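Local coordinates for glycosyl transferase family 8 (Streptococcus pneumoniae, PDB 5GVV), which transfers galactose from UDP-galactose to the terminal glucose on already glycosylated PsrP, the third step in the O-glycosylation of this serine-rich repeat protein, at residues F92-V97 with K151-E156; G205-T208 with I214-I217; Y346-H351 with I383-I388. All blocks are in the same frame, centred on the assembly; numbering follows the deposited sequence.

Contact 1: F92-V97 with K151-E156; sequences FIPDFV and KKWGSE
Pro94 lays the CB-CG-CD rim of its ring against Trp153, overlapping both the root of that side chain and one corner of its indole. The closest approach is at the root, where Pro94 CB lies 4.1 Å from Trp153 CB. Farther out, Pro94 CD comes within 4.2 Å of Trp153 CE3, so the pyrrolidine spans the start of the side chain and its six-membered ring while the two groups cross obliquely. The indole turns beside its own backbone N, with CG anti to the carbonyl carbon (chi1 -77°), a torsion that leaves CB and the CE3 corner both against the proline. Next to the tryptophan, Pro94 CB also approaches Gly154 N, at 4.2 Å. The contact is purely apolar; polar links hold each segment separately. Ile93 O receives both Phe96 N and Val97 N, closing a tight turn around Pro94, while Ser155 OG bonds Lys151 O at 2.8 Å on the helix. The buried indole N-H is satisfied by Tyr127 O. Ile93 and Trp153 both rest on Ile148 of strand 145-149, and Trp153 also touches Ile158 at the start of helix 158-167, so the turn before strand 101-105 docks on helix 150-155 beside the central sheet of the GT-A domain.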
loop_
_atom_site.group_PDB
_atom_site.type_symbol
_atom_site.label_atom_id
_atom_site.label_comp_id
_atom_site.label_asym_id
_atom_site.label_seq_id
_atom_site.Cartn_x
_atom_site.Cartn_y
_atom_site.Cartn_z
ATOM N N PHE A 92 6.325 -22.475 -9.161
ATOM C CA PHE A 92 6.044 -23.345 -8.013
ATOM C C PHE A 92 4.554 -23.582 -7.773
ATOM O O PHE A 92 4.167 -24.120 -6.737
ATOM C CB PHE A 92 6.677 -22.772 -6.741
ATOM C CG PHE A 92 8.167 -22.595 -6.830
ATOM C CD1 PHE A 92 9.020 -23.653 -6.552
ATOM C CD2 PHE A 92 8.712 -21.368 -7.190
ATOM C CE1 PHE A 92 10.395 -23.495 -6.629
ATOM C CE2 PHE A 92 10.086 -21.200 -7.270
ATOM C CZ PHE A 92 10.929 -22.264 -6.987
ATOM N N ILE A 93 3.722 -23.181 -8.728
ATOM C CA ILE A 93 2.274 -23.365 -8.608
ATOM C C ILE A 93 1.832 -24.788 -8.223
ATOM O O ILE A 93 1.076 -24.955 -7.263
ATOM C CB ILE A 93 1.519 -22.847 -9.865
ATOM C CG1 ILE A 93 1.466 -21.314 -9.858
ATOM C CG2 ILE A 93 0.106 -23.402 -9.919
ATOM C CD1 ILE A 93 0.957 -20.700 -11.158
ATOM N N PRO A 94 2.313 -25.822 -8.943
ATOM C CA PRO A 94 1.804 -27.156 -8.596
ATOM C C PRO A 94 2.321 -27.688 -7.259
ATOM O O PRO A 94 1.927 -28.782 -6.851
ATOM C CB PRO A 94 2.307 -28.033 -9.753
ATOM C CG PRO A 94 3.538 -27.357 -10.230
ATOM C CD PRO A 94 3.270 -25.877 -10.066
ATOM N N ASP A 95 3.175 -26.930 -6.580
ATOM C CA ASP A 95 3.649 -27.323 -5.258
ATOM C C ASP A 95 2.677 -26.895 -4.154
ATOM O O ASP A 95 2.790 -27.349 -3.011
ATOM C CB ASP A 95 5.046 -26.748 -4.991
ATOM C CG ASP A 95 6.125 -27.416 -5.825
ATOM O OD1 ASP A 95 5.997 -28.628 -6.101
ATOM O OD2 ASP A 95 7.102 -26.732 -6.205
ATOM N N PHE A 96 1.722 -26.032 -4.499
ATOM C CA PHE A 96 0.765 -25.516 -3.522
ATOM C C PHE A 96 -0.690 -25.826 -3.862
ATOM O O PHE A 96 -1.488 -26.135 -2.974
ATOM C CB PHE A 96 0.917 -23.998 -3.374
ATOM C CG PHE A 96 2.247 -23.568 -2.823
ATOM C CD1 PHE A 96 3.263 -23.157 -3.680
ATOM C CD2 PHE A 96 2.484 -23.569 -1.452
ATOM C CE1 PHE A 96 4.491 -22.754 -3.183
ATOM C CE2 PHE A 96 3.710 -23.163 -0.947
ATOM C CZ PHE A 96 4.716 -22.757 -1.815
ATOM N N VAL A 97 -1.040 -25.719 -5.141
ATOM C CA VAL A 97 -2.430 -25.859 -5.573
ATOM C C VAL A 97 -2.853 -27.326 -5.645
ATOM O O VAL A 97 -2.155 -28.147 -6.240
ATOM C CB VAL A 97 -2.653 -25.178 -6.942
ATOM C CG1 VAL A 97 -4.121 -25.225 -7.333
ATOM C CG2 VAL A 97 -2.164 -23.732 -6.888
ATOM N N LYS A 151 -2.743 -30.643 -12.778
ATOM C CA LYS A 151 -2.441 -32.063 -12.629
ATOM C C LYS A 151 -1.275 -32.461 -13.533
ATOM O O LYS A 151 -0.329 -33.123 -13.092
ATOM C CB LYS A 151 -3.678 -32.903 -12.947
ATOM C CG LYS A 151 -3.505 -34.397 -12.683
ATOM C CD LYS A 151 -4.692 -35.191 -13.224
ATOM C CE LYS A 151 -4.250 -36.528 -13.813
ATOM N NZ LYS A 151 -5.351 -37.226 -14.545
ATOM N N LYS A 152 -1.349 -32.038 -14.793
ATOM C CA LYS A 152 -0.299 -32.308 -15.771
ATOM C C LYS A 152 1.036 -31.679 -15.372
ATOM O O LYS A 152 2.094 -32.291 -15.542
ATOM C CB LYS A 152 -0.717 -31.789 -17.148
ATOM C CG LYS A 152 -1.634 -32.712 -17.934
ATOM C CD LYS A 152 -0.878 -33.391 -19.066
ATOM C CE LYS A 152 -0.024 -32.393 -19.835
ATOM N NZ LYS A 152 0.714 -33.020 -20.973
ATOM N N TRP A 153 0.974 -30.452 -14.858
ATOM C CA TRP A 153 2.151 -29.754 -14.346
ATOM C C TRP A 153 2.818 -30.538 -13.216
ATOM O O TRP A 153 4.041 -30.488 -13.048
ATOM C CB TRP A 153 1.764 -28.358 -13.852
ATOM C CG TRP A 153 1.546 -27.358 -14.952
ATOM C CD1 TRP A 153 0.790 -27.524 -16.077
ATOM C CD2 TRP A 153 2.073 -26.026 -15.019
ATOM N NE1 TRP A 153 0.826 -26.382 -16.845
ATOM C CE2 TRP A 153 1.607 -25.447 -16.215
ATOM C CE3 TRP A 153 2.900 -25.268 -14.185
ATOM C CZ2 TRP A 153 1.936 -24.145 -16.594
ATOM C CZ3 TRP A 153 3.229 -23.977 -14.567
ATOM C CH2 TRP A 153 2.749 -23.431 -15.757
ATOM N N GLY A 154 2.009 -31.260 -12.442
ATOM C CA GLY A 154 2.523 -32.071 -11.353
ATOM C C GLY A 154 3.274 -33.299 -11.834
ATOM O O GLY A 154 4.389 -33.568 -11.383
ATOM N N SER A 155 2.667 -34.038 -12.759
ATOM C CA SER A 155 3.226 -35.302 -13.234
ATOM C C SER A 155 4.391 -35.134 -14.205
ATOM O O SER A 155 5.333 -35.928 -14.193
ATOM C CB SER A 155 2.135 -36.167 -13.868
ATOM O OG SER A 155 0.979 -35.404 -14.161
ATOM N N GLU A 156 4.329 -34.105 -15.041
ATOM C CA GLU A 156 5.381 -33.867 -16.021
ATOM C C GLU A 156 6.563 -33.135 -15.387
ATOM O O GLU A 156 7.521 -32.792 -16.077
ATOM C CB GLU A 156 4.832 -33.064 -17.204
ATOM C CG GLU A 156 5.410 -33.448 -18.560
ATOM C CD GLU A 156 4.990 -34.837 -18.993
ATOM O OE1 GLU A 156 3.782 -35.044 -19.243
ATOM O OE2 GLU A 156 5.867 -35.724 -19.073
#

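Contact 2: G205-T208 with I214-I217; sequences GAAT and IFDI
The backbone N of Ala207 sits in the plane of the Phe215 ring, at its edge, 4.0 Å from Phe215 CE2; the spacing is that of van der Waals contact. The same corner of the ring meets two methyl groups of helix 203-208. Ala206 CB approaches CE2 of Phe215 obliquely at 3.9 Å, and Ala207 CB reaches Phe215 CZ at 4.1 Å, so the phenyl points its outer end at two successive residues of the helix. Its direction is set by a CG placed beside the backbone N and anti to the carbonyl carbon (chi1 -62°). Ile214 engages the first of these alanines from another side: its CG2 branch lies 4.1 Å from Ala206 CB, and the beta carbon itself is equally near. Ala206 CB thus meets both an aliphatic branch and the outer part of an aromatic ring. The second subunit covers the neighbouring surface, where its Met334 packs on Ala207 and its Gln338 on Phe215. Here a helix and a following 3-10 segment meet, across five intervening residues, through alanine methyls against Ile214 and Phe215, in the GT-A glycosyltransferase domain of family 8, with the side chain of Ala206 about 9 Å from that of Ile229 in the UDP pocket.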
loop_
_atom_site.group_PDB
_atom_site.type_symbol
_atom_site.label_atom_id
_atom_site.label_comp_id
_atom_site.label_asym_id
_atom_site.label_seq_id
_atom_site.Cartn_x
_atom_site.Cartn_y
_atom_site.Cartn_z
ATOM N N GLY A 205 4.419 0.859 -26.369
ATOM C CA GLY A 205 5.084 0.057 -27.383
ATOM C C GLY A 205 4.443 0.227 -28.750
ATOM O O GLY A 205 5.129 0.418 -29.756
ATOM N N ALA A 206 3.116 0.172 -28.782
ATOM C CA ALA A 206 2.377 0.283 -30.036
ATOM C C ALA A 206 2.593 1.641 -30.692
ATOM O O ALA A 206 2.763 1.738 -31.910
ATOM C CB ALA A 206 0.902 0.040 -29.795
ATOM N N ALA A 207 2.561 2.692 -29.885
ATOM C CA ALA A 207 2.832 4.035 -30.389
ATOM C C ALA A 207 4.291 4.174 -30.833
ATOM O O ALA A 207 4.601 4.920 -31.767
ATOM C CB ALA A 207 2.485 5.076 -29.335
ATOM N N THR A 208 5.182 3.458 -30.149
ATOM C CA THR A 208 6.596 3.413 -30.515
ATOM C C THR A 208 6.785 2.812 -31.913
ATOM O O THR A 208 7.429 3.408 -32.787
ATOM C CB THR A 208 7.409 2.582 -29.494
ATOM O OG1 THR A 208 7.393 3.225 -28.212
ATOM C CG2 THR A 208 8.845 2.423 -29.951
ATOM N N ILE A 214 -3.944 -0.801 -33.390
ATOM C CA ILE A 214 -4.097 -1.238 -32.007
ATOM C C ILE A 214 -5.057 -0.290 -31.295
ATOM O O ILE A 214 -5.873 -0.711 -30.460
ATOM C CB ILE A 214 -2.738 -1.256 -31.266
ATOM C CG1 ILE A 214 -1.822 -2.345 -31.833
ATOM C CG2 ILE A 214 -2.935 -1.426 -29.754
ATOM C CD1 ILE A 214 -2.355 -3.749 -31.649
ATOM N N PHE A 215 -4.965 0.991 -31.647
ATOM C CA PHE A 215 -5.761 2.034 -31.010
ATOM C C PHE A 215 -7.183 2.120 -31.554
ATOM O O PHE A 215 -7.999 2.899 -31.053
ATOM C CB PHE A 215 -5.053 3.390 -31.128
ATOM C CG PHE A 215 -3.724 3.432 -30.430
ATOM C CD1 PHE A 215 -3.654 3.693 -29.069
ATOM C CD2 PHE A 215 -2.546 3.189 -31.127
ATOM C CE1 PHE A 215 -2.433 3.718 -28.413
ATOM C CE2 PHE A 215 -1.319 3.211 -30.478
ATOM C CZ PHE A 215 -1.262 3.475 -29.119
ATOM N N ASP A 216 -7.475 1.320 -32.577
ATOM C CA ASP A 216 -8.826 1.248 -33.125
ATOM C C ASP A 216 -9.593 0.054 -32.551
ATOM O O ASP A 216 -10.776 -0.136 -32.836
ATOM C CB ASP A 216 -8.787 1.185 -34.656
ATOM C CG ASP A 216 -8.269 2.466 -35.280
ATOM O OD1 ASP A 216 -8.468 3.546 -34.685
ATOM O OD2 ASP A 216 -7.662 2.398 -36.371
ATOM N N ILE A 217 -8.914 -0.759 -31.746
ATOM C CA ILE A 217 -9.575 -1.863 -31.065
ATOM C C ILE A 217 -10.509 -1.288 -29.999
ATOM O O ILE A 217 -10.087 -0.484 -29.170
ATOM C CB ILE A 217 -8.559 -2.844 -30.439
ATOM C CG1 ILE A 217 -7.547 -3.304 -31.494
ATOM C CG2 ILE A 217 -9.266 -4.047 -29.824
ATOM C CD1 ILE A 217 -6.637 -4.438 -31.033
#

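Contact 3: Y346-H351 with I383-I388; sequences YLDLNH and ISYEGI
Asp348 and Tyr385 meet through a single polar point, the phenol of Tyr385 donating to OD2 of the carboxylate. The modelled separation of Tyr385 OH and Asp348 OD2, 2.4 Å, is very short, so its exact value is doubtful. The acid comes in at the ring edge, with OD2 near the ring plane and 3.4 Å from Tyr385 CE2. Carboxylate and ring planes differ by 30°, close to coplanar, while the two side chains as a whole cross at about a right angle. Asp348 CB adds an apolar touch, 3.8 Å from Tyr385 CE2. With CG swung opposite its backbone N (chi1 -159°), Asp348 carries its acid away from the strand toward the tyrosine.

This pair belongs to a Rossmann-like domain, a six-stranded parallel sheet of order 3-2-1-4-5-6. Asp348, on strand 345-348, is the centre of an inverse gamma turn, and Tyr385 just precedes the outermost strand 387-389. Strand 369-372 runs between the two, and the tyrosine bridges it by resting on Met369 and Ala371.

A second shell fixes both partners. Asp348 OD2 also bonds the hydroxyl of Tyr359 on helix 356-364, and OD1 forms a salt bridge with Lys354, whose charge would be expected to favour an ionised acid. Asn350 OD1, an acceptor 3.1 Å from Asp348 OD1, has its own donor in Asn282 ND2. Tyr385 OH is bonded in addition to Ser377 N, which gives this buried oxygen a second polar partner besides the carboxylate. Farther along the backbone, Asp348 O is tied to Thr375 OG1, in the connection that leaves strand 369-372.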
loop_
_atom_site.group_PDB
_atom_site.type_symbol
_atom_site.label_atom_id
_atom_site.label_comp_id
_atom_site.label_asym_id
_atom_site.label_seq_id
_atom_site.Cartn_x
_atom_site.Cartn_y
_atom_site.Cartn_z
ATOM N N TYR A 346 3.191 -22.060 29.106
ATOM C CA TYR A 346 4.513 -22.139 28.494
ATOM C C TYR A 346 4.740 -23.529 27.904
ATOM O O TYR A 346 4.475 -24.539 28.560
ATOM C CB TYR A 346 5.619 -21.802 29.508
ATOM C CG TYR A 346 6.955 -21.574 28.836
ATOM C CD1 TYR A 346 7.807 -22.637 28.550
ATOM C CD2 TYR A 346 7.351 -20.299 28.456
ATOM C CE1 TYR A 346 9.017 -22.433 27.914
ATOM C CE2 TYR A 346 8.557 -20.085 27.820
ATOM C CZ TYR A 346 9.384 -21.153 27.554
ATOM O OH TYR A 346 10.588 -20.943 26.914
ATOM N N LEU A 347 5.226 -23.575 26.665
ATOM C CA LEU A 347 5.572 -24.843 26.020
ATOM C C LEU A 347 7.090 -24.978 25.909
ATOM O O LEU A 347 7.723 -24.302 25.086
ATOM C CB LEU A 347 4.945 -24.936 24.626
ATOM C CG LEU A 347 3.426 -24.815 24.499
ATOM C CD1 LEU A 347 2.982 -24.958 23.049
ATOM C CD2 LEU A 347 2.732 -25.838 25.359
ATOM N N ASP A 348 7.666 -25.853 26.732
ATOM C CA ASP A 348 9.102 -26.084 26.718
ATOM C C ASP A 348 9.441 -27.055 25.595
ATOM O O ASP A 348 9.605 -28.253 25.833
ATOM C CB ASP A 348 9.552 -26.659 28.062
ATOM C CG ASP A 348 11.028 -26.457 28.317
ATOM O OD1 ASP A 348 11.715 -25.899 27.431
ATOM O OD2 ASP A 348 11.502 -26.857 29.402
ATOM N N LEU A 349 9.557 -26.533 24.374
ATOM C CA LEU A 349 9.703 -27.382 23.192
ATOM C C LEU A 349 11.054 -27.245 22.491
ATOM O O LEU A 349 11.330 -27.971 21.533
ATOM C CB LEU A 349 8.591 -27.076 22.187
ATOM C CG LEU A 349 7.160 -27.080 22.712
ATOM C CD1 LEU A 349 6.173 -26.760 21.598
ATOM C CD2 LEU A 349 6.838 -28.404 23.352
ATOM N N ASN A 350 11.887 -26.319 22.956
ATOM C CA ASN A 350 13.157 -26.031 22.288
ATOM C C ASN A 350 14.262 -27.018 22.662
ATOM O O ASN A 350 14.360 -27.442 23.811
ATOM C CB ASN A 350 13.600 -24.598 22.589
ATOM C CG ASN A 350 13.655 -24.312 24.072
ATOM O OD1 ASN A 350 12.670 -24.497 24.787
ATOM N ND2 ASN A 350 14.815 -23.873 24.550
ATOM N N HIS A 351 15.110 -27.349 21.690
ATOM C CA HIS A 351 16.080 -28.430 21.835
ATOM C C HIS A 351 17.454 -28.067 22.417
ATOM O O HIS A 351 18.095 -28.910 23.043
ATOM C CB HIS A 351 16.255 -29.161 20.498
ATOM C CG HIS A 351 15.271 -30.272 20.284
ATOM N ND1 HIS A 351 15.430 -31.525 20.831
ATOM C CD2 HIS A 351 14.116 -30.314 19.575
ATOM C CE1 HIS A 351 14.420 -32.293 20.474
ATOM N NE2 HIS A 351 13.604 -31.585 19.713
ATOM N N ILE A 383 8.408 -33.348 38.023
ATOM C CA ILE A 383 7.214 -32.757 38.624
ATOM C C ILE A 383 7.250 -31.222 38.661
ATOM O O ILE A 383 6.311 -30.583 39.144
ATOM C CB ILE A 383 6.932 -33.343 40.026
ATOM C CG1 ILE A 383 8.152 -33.190 40.935
ATOM C CG2 ILE A 383 6.544 -34.815 39.914
ATOM C CD1 ILE A 383 8.002 -33.894 42.276
ATOM N N SER A 384 8.322 -30.633 38.135
ATOM C CA SER A 384 8.375 -29.185 37.961
ATOM C C SER A 384 7.538 -28.770 36.752
ATOM O O SER A 384 7.191 -27.597 36.601
ATOM C CB SER A 384 9.816 -28.697 37.807
ATOM O OG SER A 384 10.595 -29.045 38.939
ATOM N N TYR A 385 7.229 -29.743 35.898
ATOM C CA TYR A 385 6.300 -29.553 34.786
ATOM C C TYR A 385 4.905 -30.025 35.189
ATOM O O TYR A 385 4.767 -30.948 35.997
ATOM C CB TYR A 385 6.765 -30.353 33.562
ATOM C CG TYR A 385 8.050 -29.846 32.947
ATOM C CD1 TYR A 385 9.278 -30.417 33.270
ATOM C CD2 TYR A 385 8.037 -28.789 32.045
ATOM C CE1 TYR A 385 10.454 -29.949 32.709
ATOM C CE2 TYR A 385 9.204 -28.313 31.482
ATOM C CZ TYR A 385 10.406 -28.898 31.811
ATOM O OH TYR A 385 11.568 -28.419 31.243
ATOM N N GLU A 386 3.872 -29.400 34.631
ATOM C CA GLU A 386 2.508 -29.878 34.834
ATOM C C GLU A 386 2.283 -31.183 34.073
ATOM O O GLU A 386 1.372 -31.953 34.388
ATOM C CB GLU A 386 1.488 -28.836 34.374
ATOM C CG GLU A 386 0.873 -27.990 35.490
ATOM C CD GLU A 386 1.744 -26.817 35.894
ATOM O OE1 GLU A 386 1.270 -25.971 36.685
ATOM O OE2 GLU A 386 2.898 -26.735 35.420
ATOM N N GLY A 387 3.120 -31.428 33.067
ATOM C CA GLY A 387 3.013 -32.632 32.265
ATOM C C GLY A 387 4.160 -32.788 31.284
ATOM O O GLY A 387 4.638 -31.801 30.723
ATOM N N ILE A 388 4.599 -34.029 31.083
ATOM C CA ILE A 388 5.641 -34.350 30.108
ATOM C C ILE A 388 5.108 -35.426 29.160
ATOM O O ILE A 388 4.779 -36.529 29.600
ATOM C CB ILE A 388 6.910 -34.869 30.806
ATOM C CG1 ILE A 388 7.498 -33.797 31.725
ATOM C CG2 ILE A 388 7.940 -35.320 29.780
ATOM C CD1 ILE A 388 8.664 -34.294 32.577
#

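Followed from the N terminus, the three contacts come in series, with neither nesting nor crossing. Contact 1 closes a loop of 53 residues that includes strands 101-105, 128-131 and 145-149 and the manganese-binding Asp106 and Asp108, and joins the turn before strand 101-105 to helix 150-155, which follows strand 145-149. Contact 2 closes a loop of five residues at the edge of the same domain, beside the second subunit, about 36 Å from contact 1 between centres. Contact 3 closes a loop of 31 residues in the separate parallel-sheet domain, containing helix 356-364 and strand 369-372. Contacts 2 and 3 lie on opposite sides of the chain's centre, their centres about 68 Å apart.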